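Local coordinates for protection of telomeres protein 1 (Schizosaccharomyces pombe, PDB 1QZH) that binds single-stranded telomeric DNA of consensus GGTTAC, protects the 3' telomeric overhang and regulates telomerase and telomere length, at residues V51-P56 with T70-D75; W74-D79 with L165-I170; P98-V103 with Y131-D136. All blocks are in the same frame, centred on the assembly; numbering follows the deposited sequence.

The three contacts lie within the DNA-binding OB-fold domain, an N-terminal piece of the protein. Contact 1 pairs strands 44-59 and 67-74 of the curled sheet. Contact 2 shares Trp-74 and Asp-75 with it and sets the loop after strand 67-74 against helix 158-173, centres about 13 Å apart. Contact 3, nested inside the span closed by contact 2, joins the loop before strand 106-110 to the end of strand 129-133 and the residues after it. Its centre is about 10 Å from that of contact 1 and 15 Å from that of contact 2, with a probable hydrogen bond from Asn-168 ND2 to Asp-136 OD1. Contact 1 lies near the DNA; contacts 2 and 3 pack helix and loops farther from it.

Contact 1. Residues V51-P56 with T70-D75; sequences VKDFTP and TVYLWD
The antiparallel hairpin of strands 44-59 and 67-74 in the OB fold carries a beta bulge where Lys-52 and Asp-53 together face Tyr-72. Lys-52 N donates to Tyr-72 O at 2.8 Å. Tyr-72 N donates to Asp-53 O, which also sits 3.4 Å from Tyr-72 CD1, at the ring edge and in its plane. Beyond the bulge the pairing is regular. Thr-55 and Thr-70 form a hydrogen-bonded pair, with Thr-55 N to Thr-70 O at 2.8 Å and Thr-70 N to Thr-55 O at 3.2 Å. Their side chains lie alongside each other, and Thr-70 OG1 is bonded to His-88. The extra residue lets Val-51 and Phe-54 share a face with Val-71 and Leu-73. On it Phe-54 CB meets Val-71 CG1 at 3.9 Å. Val-71 CG1 is anti to the carbonyl carbon (chi1 -64°), which brings it to that CB. Lys-52 CB packs on Trp-74 CB at 4.0 Å. Its NZ reaches over the five-membered ring of Trp-74, 5.4 Å from the centroid, a long and at most weak cation-pi contact. Backbone bonds thus hold the hairpin, with the apolar face turned to Ile-87 and Ile-100 and the other face bearing polar groups.

Contact 2. Residues W74-D79 with L165-I170; sequences WDPTCD and LLLNKI
The ring of Pro-76 is the bump on the loop 74-79, and it fits the shallow hollow between Leu-167 and Ile-170 on helix 158-173. These two helix residues are three apart, so their side chains stand on the same side of the helix. Leu-167 CD2 presses on the ring at Pro-76 CD, 3.5 Å away. Ile-170 CD1 meets Pro-76 CG at 4.2 Å. The ring crosses both side chains at about a right angle. Leu-167 CG is anti to its carbonyl carbon (chi1 -80°); CD1 continues the extended line and the other methyl, CD2, turns to the proline. Next to this bump, Trp-74 brings up the far end of its six-membered ring. Trp-74 CH2 lies 4.4 Å from Ile-170 CG2, and Leu-167 O sits near the plane at the ring edge, 4.3 Å from CZ3. Pro-76 N lies over one face of the indole, towards its rim. Trp-171 meets Trp-74 edge-to-face, and Leu-13 of helix 10-17 touches both Pro-76 and Ile-170. No hydrogen bond joins the two segments. A type I beta turn from Asp-75 to Cys-78 presents the proline. The arrangement is apolar packing of the construct's last helix on an inter-strand loop of the OB-fold barrel.

Contact 3. Residues P98-V103 with Y131-D136; sequences PVIKQV and YALWPD
Pro-98 lays its ring over one face of Tyr-131 in a CH-pi contact. Pro-98 CG stands 3.4 Å from the ring centroid and only 3° off the normal, so it sits almost exactly over the centre. Pro-98 CB lies towards CE1 of the tyrosine, at 3.9 Å, and Pro-98 CA is 3.6 Å from the phenol OH. The tyrosine CG lies between the backbone N and the carbonyl carbon (chi1 77°), and this turn presents the ring face to the proline. Its OH is hydrogen-bonded to Gln-148 OE1, while Gln-148 NE2 bonds Val-99 O. One amide therefore ties both segments together. An alanine in place of Tyr-131 would probably leave the Pro-98 ring without its aromatic platform and Gln-148 OE1 without its phenol partner. Leu-133 continues the packing with a single methyl. Its CD1 touches Val-99 O at 3.5 Å and Ile-100 CG1 at 4.3 Å. Further on, Gln-102 crosses the side chain of Asp-136 at about a right angle. Asp-136 OD1 is hydrogen-bonded to Asn-168 ND2 of helix 158-173 and to Ser-138 OG. Apolar and CH-pi contacts thus seat Pro-98 and Ile-100 on the end of strand 129-133, while Gln-148 fixes the phenol OH.

Contact 1. Residues V51-P56 with T70-D75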
ATOM      1  N   VAL G  51       4.026   4.530   0.144  1.00 44.40           N
ATOM      2  CA  VAL G  51       4.829   3.918   1.199  1.00 47.97           C
ATOM      3  C   VAL G  51       5.436   5.060   2.024  1.00 51.33           C
ATOM      4  O   VAL G  51       6.396   5.711   1.611  1.00 52.29           O
ATOM      5  CB  VAL G  51       5.970   3.056   0.596  1.00 46.66           C
ATOM      6  CG1 VAL G  51       6.989   2.705   1.668  1.00 47.72           C
ATOM      7  CG2 VAL G  51       5.399   1.788  -0.030  1.00 44.34           C
ATOM      8  N   LYS G  52       4.851   5.313   3.180  1.00 54.91           N
ATOM      9  CA  LYS G  52       5.327   6.372   4.040  1.00 59.85           C
ATOM     10  C   LYS G  52       6.629   5.961   4.719  1.00 62.38           C
ATOM     11  O   LYS G  52       7.529   6.778   4.928  1.00 63.79           O
ATOM     12  CB  LYS G  52       4.282   6.671   5.098  1.00 62.03           C
ATOM     13  CG  LYS G  52       4.703   7.785   6.020  1.00 66.95           C
ATOM     14  CD  LYS G  52       4.654   9.158   5.333  1.00 71.21           C
ATOM     15  CE  LYS G  52       4.928  10.302   6.330  1.00 73.05           C
ATOM     16  NZ  LYS G  52       4.673  11.643   5.711  1.00 76.24           N
ATOM     17  N   ASP G  53       6.732   4.677   5.039  1.00 64.00           N
ATOM     18  CA  ASP G  53       7.907   4.151   5.718  1.00 64.21           C
ATOM     19  C   ASP G  53       7.830   2.626   5.658  1.00 63.31           C
ATOM     20  O   ASP G  53       6.740   2.058   5.604  1.00 64.36           O
ATOM     21  CB  ASP G  53       7.894   4.662   7.163  1.00 65.34           C
ATOM     22  CG  ASP G  53       9.139   4.276   7.955  1.00 68.25           C
ATOM     23  OD1 ASP G  53      10.247   4.123   7.374  1.00 68.58           O
ATOM     24  OD2 ASP G  53       8.994   4.152   9.193  1.00 68.44           O
ATOM     25  N   PHE G  54       8.981   1.966   5.663  1.00 61.60           N
ATOM     26  CA  PHE G  54       9.005   0.514   5.584  1.00 59.58           C
ATOM     27  C   PHE G  54      10.214  -0.103   6.282  1.00 59.81           C
ATOM     28  O   PHE G  54      11.201   0.578   6.573  1.00 59.66           O
ATOM     29  CB  PHE G  54       9.025   0.089   4.120  1.00 56.05           C
ATOM     30  CG  PHE G  54      10.289   0.476   3.401  1.00 55.32           C
ATOM     31  CD1 PHE G  54      11.252  -0.473   3.088  1.00 52.96           C
ATOM     32  CD2 PHE G  54      10.514   1.800   3.038  1.00 54.16           C
ATOM     33  CE1 PHE G  54      12.417  -0.106   2.428  1.00 54.16           C
ATOM     34  CE2 PHE G  54      11.674   2.172   2.381  1.00 52.28           C
ATOM     35  CZ  PHE G  54      12.627   1.220   2.072  1.00 53.40           C
ATOM     36  N   THR G  55      10.114  -1.406   6.528  1.00 58.76           N
ATOM     37  CA  THR G  55      11.180  -2.178   7.142  1.00 57.96           C
ATOM     38  C   THR G  55      11.473  -3.277   6.137  1.00 58.62           C
ATOM     39  O   THR G  55      10.550  -3.922   5.645  1.00 59.13           O
ATOM     40  CB  THR G  55      10.724  -2.844   8.443  1.00 56.10           C
ATOM     41  OG1 THR G  55      10.066  -1.881   9.274  1.00 56.53           O
ATOM     42  CG2 THR G  55      11.915  -3.412   9.181  1.00 55.08           C
ATOM     43  N   PRO G  56      12.752  -3.496   5.807  1.00 59.47           N
ATOM     44  CA  PRO G  56      13.214  -4.517   4.855  1.00 59.96           C
ATOM     45  C   PRO G  56      12.753  -5.931   5.202  1.00 60.47           C
ATOM     46  O   PRO G  56      12.424  -6.224   6.354  1.00 61.28           O
ATOM     47  CB  PRO G  56      14.733  -4.385   4.919  1.00 60.07           C
ATOM     48  CG  PRO G  56      14.927  -2.933   5.198  1.00 61.21           C
ATOM     49  CD  PRO G  56      13.869  -2.639   6.242  1.00 60.13           C
ATOM     50  N   THR G  70       7.566  -4.941   6.331  1.00 40.15           N
ATOM     51  CA  THR G  70       6.540  -4.069   6.886  1.00 39.89           C
ATOM     52  C   THR G  70       6.482  -2.744   6.166  1.00 39.26           C
ATOM     53  O   THR G  70       7.506  -2.185   5.809  1.00 39.33           O
ATOM     54  CB  THR G  70       6.800  -3.775   8.384  1.00 40.20           C
ATOM     55  OG1 THR G  70       6.805  -5.002   9.111  1.00 41.87           O
ATOM     56  CG2 THR G  70       5.718  -2.867   8.958  1.00 37.47           C
ATOM     57  N   VAL G  71       5.277  -2.248   5.938  1.00 37.43           N
ATOM     58  CA  VAL G  71       5.143  -0.961   5.304  1.00 37.13           C
ATOM     59  C   VAL G  71       4.081  -0.204   6.074  1.00 37.96           C
ATOM     60  O   VAL G  71       3.266  -0.809   6.772  1.00 36.57           O
ATOM     61  CB  VAL G  71       4.689  -1.059   3.811  1.00 38.33           C
ATOM     62  CG1 VAL G  71       5.745  -1.772   2.971  1.00 36.39           C
ATOM     63  CG2 VAL G  71       3.346  -1.763   3.721  1.00 39.55           C
ATOM     64  N   TYR G  72       4.136   1.125   5.970  1.00 39.43           N
ATOM     65  CA  TYR G  72       3.147   2.025   6.557  1.00 40.93           C
ATOM     66  C   TYR G  72       2.556   2.751   5.348  1.00 41.69           C
ATOM     67  O   TYR G  72       3.279   3.397   4.586  1.00 42.06           O
ATOM     68  CB  TYR G  72       3.810   3.008   7.522  1.00 41.94           C
ATOM     69  CG  TYR G  72       4.306   2.324   8.765  1.00 41.95           C
ATOM     70  CD1 TYR G  72       5.476   1.564   8.745  1.00 42.53           C
ATOM     71  CD2 TYR G  72       3.568   2.370   9.945  1.00 43.81           C
ATOM     72  CE1 TYR G  72       5.895   0.865   9.856  1.00 42.44           C
ATOM     73  CE2 TYR G  72       3.983   1.667  11.080  1.00 43.47           C
ATOM     74  CZ  TYR G  72       5.143   0.922  11.022  1.00 43.81           C
ATOM     75  OH  TYR G  72       5.552   0.212  12.134  1.00 49.56           O
ATOM     76  N   LEU G  73       1.253   2.615   5.142  1.00 43.04           N
ATOM     77  CA  LEU G  73       0.631   3.244   3.984  1.00 43.37           C
ATOM     78  C   LEU G  73      -0.009   4.590   4.232  1.00 44.14           C
ATOM     79  O   LEU G  73      -0.658   4.814   5.252  1.00 42.47           O
ATOM     80  CB  LEU G  73      -0.408   2.313   3.352  1.00 42.88           C
ATOM     81  CG  LEU G  73       0.094   1.324   2.300  1.00 44.39           C
ATOM     82  CD1 LEU G  73      -1.113   0.725   1.587  1.00 42.29           C
ATOM     83  CD2 LEU G  73       1.007   2.027   1.300  1.00 43.23           C
ATOM     84  N   TRP G  74       0.164   5.479   3.262  1.00 46.84           N
ATOM     85  CA  TRP G  74      -0.396   6.817   3.346  1.00 49.82           C
ATOM     86  C   TRP G  74      -1.195   7.201   2.096  1.00 49.14           C
ATOM     87  O   TRP G  74      -0.858   6.813   0.988  1.00 46.80           O
ATOM     88  CB  TRP G  74       0.740   7.838   3.534  1.00 51.17           C
ATOM     89  CG  TRP G  74       0.266   9.264   3.590  1.00 54.95           C
ATOM     90  CD1 TRP G  74      -0.080   9.969   4.703  1.00 57.16           C
ATOM     91  CD2 TRP G  74       0.026  10.135   2.475  1.00 57.32           C
ATOM     92  NE1 TRP G  74      -0.524  11.222   4.357  1.00 57.85           N
ATOM     93  CE2 TRP G  74      -0.470  11.351   2.995  1.00 58.32           C
ATOM     94  CE3 TRP G  74       0.178  10.004   1.086  1.00 57.82           C
ATOM     95  CZ2 TRP G  74      -0.814  12.436   2.175  1.00 57.99           C
ATOM     96  CZ3 TRP G  74      -0.164  11.082   0.273  1.00 58.80           C
ATOM     97  CH2 TRP G  74      -0.654  12.282   0.824  1.00 59.09           C
ATOM     98  N   ASP G  75      -2.261   7.965   2.291  1.00 52.72           N
ATOM     99  CA  ASP G  75      -3.050   8.479   1.181  1.00 55.55           C
ATOM    100  C   ASP G  75      -3.682   9.789   1.660  1.00 58.28           C
ATOM    101  O   ASP G  75      -3.730  10.049   2.867  1.00 58.77           O
ATOM    102  CB  ASP G  75      -4.098   7.457   0.686  1.00 54.48           C
ATOM    103  CG  ASP G  75      -5.367   7.427   1.514  1.00 54.75           C
ATOM    104  OD1 ASP G  75      -5.655   8.388   2.258  1.00 58.27           O
ATOM    105  OD2 ASP G  75      -6.104   6.425   1.389  1.00 51.03           O
TER

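Contact 2. Residues W74-D79 with L165-I170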
ATOM      1  N   TRP G  74       0.164   5.479   3.262  1.00 46.84           N
ATOM      2  CA  TRP G  74      -0.396   6.817   3.346  1.00 49.82           C
ATOM      3  C   TRP G  74      -1.195   7.201   2.096  1.00 49.14           C
ATOM      4  O   TRP G  74      -0.858   6.813   0.988  1.00 46.80           O
ATOM      5  CB  TRP G  74       0.740   7.838   3.534  1.00 51.17           C
ATOM      6  CG  TRP G  74       0.266   9.264   3.590  1.00 54.95           C
ATOM      7  CD1 TRP G  74      -0.080   9.969   4.703  1.00 57.16           C
ATOM      8  CD2 TRP G  74       0.026  10.135   2.475  1.00 57.32           C
ATOM      9  NE1 TRP G  74      -0.524  11.222   4.357  1.00 57.85           N
ATOM     10  CE2 TRP G  74      -0.470  11.351   2.995  1.00 58.32           C
ATOM     11  CE3 TRP G  74       0.178  10.004   1.086  1.00 57.82           C
ATOM     12  CZ2 TRP G  74      -0.814  12.436   2.175  1.00 57.99           C
ATOM     13  CZ3 TRP G  74      -0.164  11.082   0.273  1.00 58.80           C
ATOM     14  CH2 TRP G  74      -0.654  12.282   0.824  1.00 59.09           C
ATOM     15  N   ASP G  75      -2.261   7.965   2.291  1.00 52.72           N
ATOM     16  CA  ASP G  75      -3.050   8.479   1.181  1.00 55.55           C
ATOM     17  C   ASP G  75      -3.682   9.789   1.660  1.00 58.28           C
ATOM     18  O   ASP G  75      -3.730  10.049   2.867  1.00 58.77           O
ATOM     19  CB  ASP G  75      -4.098   7.457   0.686  1.00 54.48           C
ATOM     20  CG  ASP G  75      -5.367   7.427   1.514  1.00 54.75           C
ATOM     21  OD1 ASP G  75      -5.655   8.388   2.258  1.00 58.27           O
ATOM     22  OD2 ASP G  75      -6.104   6.425   1.389  1.00 51.03           O
ATOM     23  N   PRO G  76      -4.152  10.639   0.726  1.00 60.74           N
ATOM     24  CA  PRO G  76      -4.777  11.938   1.021  1.00 61.03           C
ATOM     25  C   PRO G  76      -5.677  12.021   2.248  1.00 60.71           C
ATOM     26  O   PRO G  76      -5.654  13.020   2.961  1.00 61.63           O
ATOM     27  CB  PRO G  76      -5.525  12.254  -0.269  1.00 61.67           C
ATOM     28  CG  PRO G  76      -4.599  11.714  -1.303  1.00 62.44           C
ATOM     29  CD  PRO G  76      -4.198  10.366  -0.724  1.00 61.49           C
ATOM     30  N   THR G  77      -6.472  10.986   2.495  1.00 60.72           N
ATOM     31  CA  THR G  77      -7.370  10.988   3.646  1.00 61.10           C
ATOM     32  C   THR G  77      -6.644  10.999   4.992  1.00 62.91           C
ATOM     33  O   THR G  77      -7.284  10.950   6.043  1.00 61.25           O
ATOM     34  CB  THR G  77      -8.333   9.775   3.610  1.00 60.87           C
ATOM     35  OG1 THR G  77      -7.586   8.547   3.655  1.00 59.23           O
ATOM     36  CG2 THR G  77      -9.161   9.805   2.341  1.00 60.41           C
ATOM     37  N   CYS G  78      -5.312  11.058   4.955  1.00 66.24           N
ATOM     38  CA  CYS G  78      -4.485  11.089   6.171  1.00 71.14           C
ATOM     39  C   CYS G  78      -3.799  12.436   6.336  1.00 74.54           C
ATOM     40  O   CYS G  78      -3.738  13.234   5.399  1.00 75.94           O
ATOM     41  CB  CYS G  78      -3.391  10.019   6.121  1.00 69.34           C
ATOM     42  SG  CYS G  78      -3.951   8.338   6.348  1.00 67.11           S
ATOM     43  N   ASP G  79      -3.271  12.688   7.530  1.00 78.66           N
ATOM     44  CA  ASP G  79      -2.555  13.937   7.776  1.00 82.26           C
ATOM     45  C   ASP G  79      -1.126  13.681   7.292  1.00 84.31           C
ATOM     46  O   ASP G  79      -0.567  12.618   7.572  1.00 84.87           O
ATOM     47  CB  ASP G  79      -2.543  14.287   9.273  1.00 81.46           C
ATOM     48  CG  ASP G  79      -3.513  13.439  10.094  1.00 81.52           C
ATOM     49  OD1 ASP G  79      -4.720  13.404   9.771  1.00 80.78           O
ATOM     50  OD2 ASP G  79      -3.064  12.810  11.077  1.00 81.36           O
ATOM     51  N   LEU G 165       0.257   8.137 -10.231  1.00 53.09           N
ATOM     52  CA  LEU G 165       0.902   9.416 -10.493  1.00 52.49           C
ATOM     53  C   LEU G 165       0.260  10.439  -9.571  1.00 52.39           C
ATOM     54  O   LEU G 165       0.947  11.184  -8.874  1.00 50.48           O
ATOM     55  CB  LEU G 165       0.718   9.823 -11.952  1.00 54.11           C
ATOM     56  CG  LEU G 165       1.372   8.931 -13.018  1.00 55.93           C
ATOM     57  CD1 LEU G 165       0.735   9.220 -14.360  1.00 54.38           C
ATOM     58  CD2 LEU G 165       2.880   9.153 -13.078  1.00 54.16           C
ATOM     59  N   LEU G 166      -1.064  10.468  -9.563  1.00 53.36           N
ATOM     60  CA  LEU G 166      -1.781  11.388  -8.698  1.00 55.58           C
ATOM     61  C   LEU G 166      -1.297  11.273  -7.254  1.00 56.32           C
ATOM     62  O   LEU G 166      -0.851  12.261  -6.674  1.00 58.43           O
ATOM     63  CB  LEU G 166      -3.278  11.109  -8.745  1.00 57.40           C
ATOM     64  CG  LEU G 166      -4.121  11.793  -9.819  1.00 60.45           C
ATOM     65  CD1 LEU G 166      -3.552  11.553 -11.195  1.00 62.75           C
ATOM     66  CD2 LEU G 166      -5.531  11.251  -9.743  1.00 61.68           C
ATOM     67  N   LEU G 167      -1.388  10.072  -6.682  1.00 55.99           N
ATOM     68  CA  LEU G 167      -0.967   9.829  -5.298  1.00 54.63           C
ATOM     69  C   LEU G 167       0.445  10.315  -4.989  1.00 55.04           C
ATOM     70  O   LEU G 167       0.662  10.995  -3.993  1.00 53.44           O
ATOM     71  CB  LEU G 167      -1.066   8.340  -4.956  1.00 53.39           C
ATOM     72  CG  LEU G 167      -2.442   7.764  -4.603  1.00 51.56           C
ATOM     73  CD1 LEU G 167      -2.288   6.321  -4.174  1.00 50.87           C
ATOM     74  CD2 LEU G 167      -3.069   8.565  -3.500  1.00 50.61           C
ATOM     75  N   ASN G 168       1.401   9.957  -5.837  1.00 57.23           N
ATOM     76  CA  ASN G 168       2.777  10.377  -5.634  1.00 59.71           C
ATOM     77  C   ASN G 168       2.932  11.880  -5.817  1.00 62.38           C
ATOM     78  O   ASN G 168       3.791  12.499  -5.197  1.00 64.59           O
ATOM     79  CB  ASN G 168       3.700   9.638  -6.588  1.00 59.82           C
ATOM     80  CG  ASN G 168       5.136  10.085  -6.465  1.00 61.45           C
ATOM     81  OD1 ASN G 168       5.573  11.001  -7.157  1.00 64.04           O
ATOM     82  ND2 ASN G 168       5.879   9.448  -5.572  1.00 60.55           N
ATOM     83  N   LYS G 169       2.094  12.476  -6.653  1.00 64.27           N
ATOM     84  CA  LYS G 169       2.156  13.915  -6.870  1.00 66.35           C
ATOM     85  C   LYS G 169       1.658  14.638  -5.616  1.00 66.27           C
ATOM     86  O   LYS G 169       2.338  15.518  -5.086  1.00 65.39           O
ATOM     87  CB  LYS G 169       1.288  14.306  -8.077  1.00 69.60           C
ATOM     88  CG  LYS G 169       1.243  15.798  -8.370  1.00 72.25           C
ATOM     89  CD  LYS G 169       0.271  16.110  -9.498  1.00 76.69           C
ATOM     90  CE  LYS G 169       0.197  17.612  -9.774  1.00 78.88           C
ATOM     91  NZ  LYS G 169      -0.752  17.933 -10.884  1.00 80.53           N
ATOM     92  N   ILE G 170       0.473  14.254  -5.144  1.00 66.36           N
ATOM     93  CA  ILE G 170      -0.132  14.867  -3.963  1.00 66.57           C
ATOM     94  C   ILE G 170       0.712  14.659  -2.718  1.00 67.82           C
ATOM     95  O   ILE G 170       0.711  15.484  -1.809  1.00 68.45           O
ATOM     96  CB  ILE G 170      -1.534  14.295  -3.680  1.00 66.06           C
ATOM     97  CG1 ILE G 170      -2.442  14.519  -4.894  1.00 65.05           C
ATOM     98  CG2 ILE G 170      -2.113  14.947  -2.427  1.00 64.16           C
ATOM     99  CD1 ILE G 170      -3.825  13.947  -4.725  1.00 64.25           C
TER

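Contact 3. Residues P98-V103 with Y131-D136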
ATOM      1  N   PRO G  98       7.390  -7.549  -1.887  1.00 45.05           N
ATOM      2  CA  PRO G  98       7.734  -6.275  -2.522  1.00 45.06           C
ATOM      3  C   PRO G  98       9.151  -5.820  -2.159  1.00 45.99           C
ATOM      4  O   PRO G  98       9.518  -5.783  -0.979  1.00 46.29           O
ATOM      5  CB  PRO G  98       6.685  -5.319  -1.956  1.00 44.00           C
ATOM      6  CG  PRO G  98       5.502  -6.196  -1.781  1.00 43.50           C
ATOM      7  CD  PRO G  98       6.113  -7.433  -1.160  1.00 44.85           C
ATOM      8  N   VAL G  99       9.944  -5.492  -3.176  1.00 45.26           N
ATOM      9  CA  VAL G  99      11.287  -4.991  -2.971  1.00 44.41           C
ATOM     10  C   VAL G  99      11.214  -3.465  -3.073  1.00 46.17           C
ATOM     11  O   VAL G  99      11.319  -2.914  -4.157  1.00 47.66           O
ATOM     12  CB  VAL G  99      12.223  -5.511  -4.043  1.00 44.67           C
ATOM     13  CG1 VAL G  99      13.560  -4.846  -3.903  1.00 45.62           C
ATOM     14  CG2 VAL G  99      12.378  -7.018  -3.925  1.00 43.70           C
ATOM     15  N   ILE G 100      11.022  -2.797  -1.938  1.00 48.06           N
ATOM     16  CA  ILE G 100      10.906  -1.339  -1.856  1.00 50.47           C
ATOM     17  C   ILE G 100      12.257  -0.626  -1.699  1.00 53.97           C
ATOM     18  O   ILE G 100      13.020  -0.930  -0.785  1.00 55.30           O
ATOM     19  CB  ILE G 100      10.018  -0.950  -0.667  1.00 48.04           C
ATOM     20  CG1 ILE G 100       8.741  -1.782  -0.693  1.00 48.30           C
ATOM     21  CG2 ILE G 100       9.683   0.520  -0.720  1.00 47.94           C
ATOM     22  CD1 ILE G 100       7.743  -1.414   0.356  1.00 46.65           C
ATOM     23  N   LYS G 101      12.537   0.342  -2.572  1.00 57.05           N
ATOM     24  CA  LYS G 101      13.809   1.068  -2.520  1.00 58.90           C
ATOM     25  C   LYS G 101      13.805   2.327  -1.655  1.00 59.41           C
ATOM     26  O   LYS G 101      14.768   2.584  -0.930  1.00 59.61           O
ATOM     27  CB  LYS G 101      14.279   1.429  -3.937  1.00 60.16           C
ATOM     28  CG  LYS G 101      15.462   2.401  -3.959  1.00 63.04           C
ATOM     29  CD  LYS G 101      16.058   2.594  -5.351  1.00 63.80           C
ATOM     30  CE  LYS G 101      16.814   1.351  -5.810  1.00 64.63           C
ATOM     31  NZ  LYS G 101      17.426   1.527  -7.159  1.00 63.99           N
ATOM     32  N   GLN G 102      12.728   3.101  -1.715  1.00 59.59           N
ATOM     33  CA  GLN G 102      12.664   4.339  -0.947  1.00 60.27           C
ATOM     34  C   GLN G 102      11.250   4.785  -0.636  1.00 59.90           C
ATOM     35  O   GLN G 102      10.307   4.412  -1.329  1.00 60.75           O
ATOM     36  CB  GLN G 102      13.365   5.456  -1.727  1.00 61.53           C
ATOM     37  CG  GLN G 102      13.012   5.467  -3.221  1.00 63.35           C
ATOM     38  CD  GLN G 102      13.535   6.689  -3.956  1.00 63.09           C
ATOM     39  OE1 GLN G 102      12.953   7.772  -3.881  1.00 64.02           O
ATOM     40  NE2 GLN G 102      14.643   6.522  -4.669  1.00 62.72           N
ATOM     41  N   VAL G 103      11.108   5.592   0.411  1.00 58.83           N
ATOM     42  CA  VAL G 103       9.799   6.123   0.775  1.00 59.10           C
ATOM     43  C   VAL G 103       9.286   6.959  -0.401  1.00 57.68           C
ATOM     44  O   VAL G 103      10.075   7.548  -1.133  1.00 58.73           O
ATOM     45  CB  VAL G 103       9.893   7.031   2.020  1.00 58.68           C
ATOM     46  CG1 VAL G 103       8.604   7.836   2.187  1.00 59.82           C
ATOM     47  CG2 VAL G 103      10.138   6.187   3.255  1.00 59.85           C
ATOM     48  N   TYR G 131       0.420  -7.787  -5.406  1.00 20.55           N
ATOM     49  CA  TYR G 131       0.685  -6.349  -5.280  1.00 21.85           C
ATOM     50  C   TYR G 131       1.309  -5.779  -6.544  1.00 24.17           C
ATOM     51  O   TYR G 131       1.778  -6.511  -7.401  1.00 25.57           O
ATOM     52  CB  TYR G 131       1.685  -6.102  -4.139  1.00 22.54           C
ATOM     53  CG  TYR G 131       3.121  -6.437  -4.554  1.00 21.12           C
ATOM     54  CD1 TYR G 131       3.964  -5.469  -5.087  1.00 21.39           C
ATOM     55  CD2 TYR G 131       3.594  -7.736  -4.466  1.00 25.18           C
ATOM     56  CE1 TYR G 131       5.260  -5.803  -5.535  1.00 26.78           C
ATOM     57  CE2 TYR G 131       4.871  -8.082  -4.897  1.00 26.26           C
ATOM     58  CZ  TYR G 131       5.694  -7.114  -5.430  1.00 27.76           C
ATOM     59  OH  TYR G 131       6.955  -7.484  -5.832  1.00 33.35           O
ATOM     60  N   ALA G 132       1.333  -4.447  -6.633  1.00 27.98           N
ATOM     61  CA  ALA G 132       1.970  -3.725  -7.709  1.00 30.47           C
ATOM     62  C   ALA G 132       2.690  -2.549  -7.054  1.00 30.31           C
ATOM     63  O   ALA G 132       2.136  -1.900  -6.161  1.00 28.55           O
ATOM     64  CB  ALA G 132       0.974  -3.248  -8.745  1.00 30.93           C
ATOM     65  N   LEU G 133       3.916  -2.289  -7.499  1.00 34.86           N
ATOM     66  CA  LEU G 133       4.755  -1.213  -6.967  1.00 38.87           C
ATOM     67  C   LEU G 133       5.184  -0.280  -8.104  1.00 40.60           C
ATOM     68  O   LEU G 133       5.541  -0.749  -9.187  1.00 40.26           O
ATOM     69  CB  LEU G 133       6.021  -1.813  -6.347  1.00 41.06           C
ATOM     70  CG  LEU G 133       6.545  -1.466  -4.950  1.00 44.70           C
ATOM     71  CD1 LEU G 133       8.042  -1.859  -4.922  1.00 46.31           C
ATOM     72  CD2 LEU G 133       6.377   0.005  -4.615  1.00 45.06           C
ATOM     73  N   TRP G 134       5.166   1.027  -7.854  1.00 42.65           N
ATOM     74  CA  TRP G 134       5.591   1.993  -8.867  1.00 45.36           C
ATOM     75  C   TRP G 134       6.841   2.745  -8.427  1.00 50.48           C
ATOM     76  O   TRP G 134       7.246   2.664  -7.259  1.00 51.88           O
ATOM     77  CB  TRP G 134       4.486   3.002  -9.132  1.00 40.87           C
ATOM     78  CG  TRP G 134       3.395   2.469  -9.993  1.00 37.92           C
ATOM     79  CD1 TRP G 134       3.284   2.585 -11.354  1.00 35.27           C
ATOM     80  CD2 TRP G 134       2.227   1.775  -9.547  1.00 34.55           C
ATOM     81  NE1 TRP G 134       2.109   2.014 -11.781  1.00 33.97           N
ATOM     82  CE2 TRP G 134       1.438   1.508 -10.699  1.00 32.96           C
ATOM     83  CE3 TRP G 134       1.767   1.350  -8.285  1.00 31.80           C
ATOM     84  CZ2 TRP G 134       0.210   0.842 -10.628  1.00 29.36           C
ATOM     85  CZ3 TRP G 134       0.547   0.688  -8.209  1.00 33.45           C
ATOM     86  CH2 TRP G 134      -0.224   0.438  -9.383  1.00 33.35           C
ATOM     87  N   PRO G 135       7.474   3.486  -9.360  1.00 53.79           N
ATOM     88  CA  PRO G 135       8.676   4.247  -9.022  1.00 55.11           C
ATOM     89  C   PRO G 135       8.262   5.495  -8.252  1.00 58.09           C
ATOM     90  O   PRO G 135       7.086   5.870  -8.240  1.00 56.43           O
ATOM     91  CB  PRO G 135       9.255   4.608 -10.389  1.00 55.33           C
ATOM     92  CG  PRO G 135       8.689   3.571 -11.308  1.00 54.95           C
ATOM     93  CD  PRO G 135       7.279   3.462 -10.819  1.00 54.81           C
ATOM     94  N   ASP G 136       9.219   6.123  -7.580  1.00 62.48           N
ATOM     95  CA  ASP G 136       8.909   7.350  -6.871  1.00 66.37           C
ATOM     96  C   ASP G 136       9.069   8.457  -7.906  1.00 67.75           C
ATOM     97  O   ASP G 136      10.121   9.088  -8.003  1.00 68.33           O
ATOM     98  CB  ASP G 136       9.867   7.580  -5.709  1.00 68.13           C
ATOM     99  CG  ASP G 136       9.710   8.960  -5.112  1.00 71.89           C
ATOM    100  OD1 ASP G 136       8.665   9.598  -5.382  1.00 72.91           O
ATOM    101  OD2 ASP G 136      10.621   9.404  -4.374  1.00 73.96           O
TER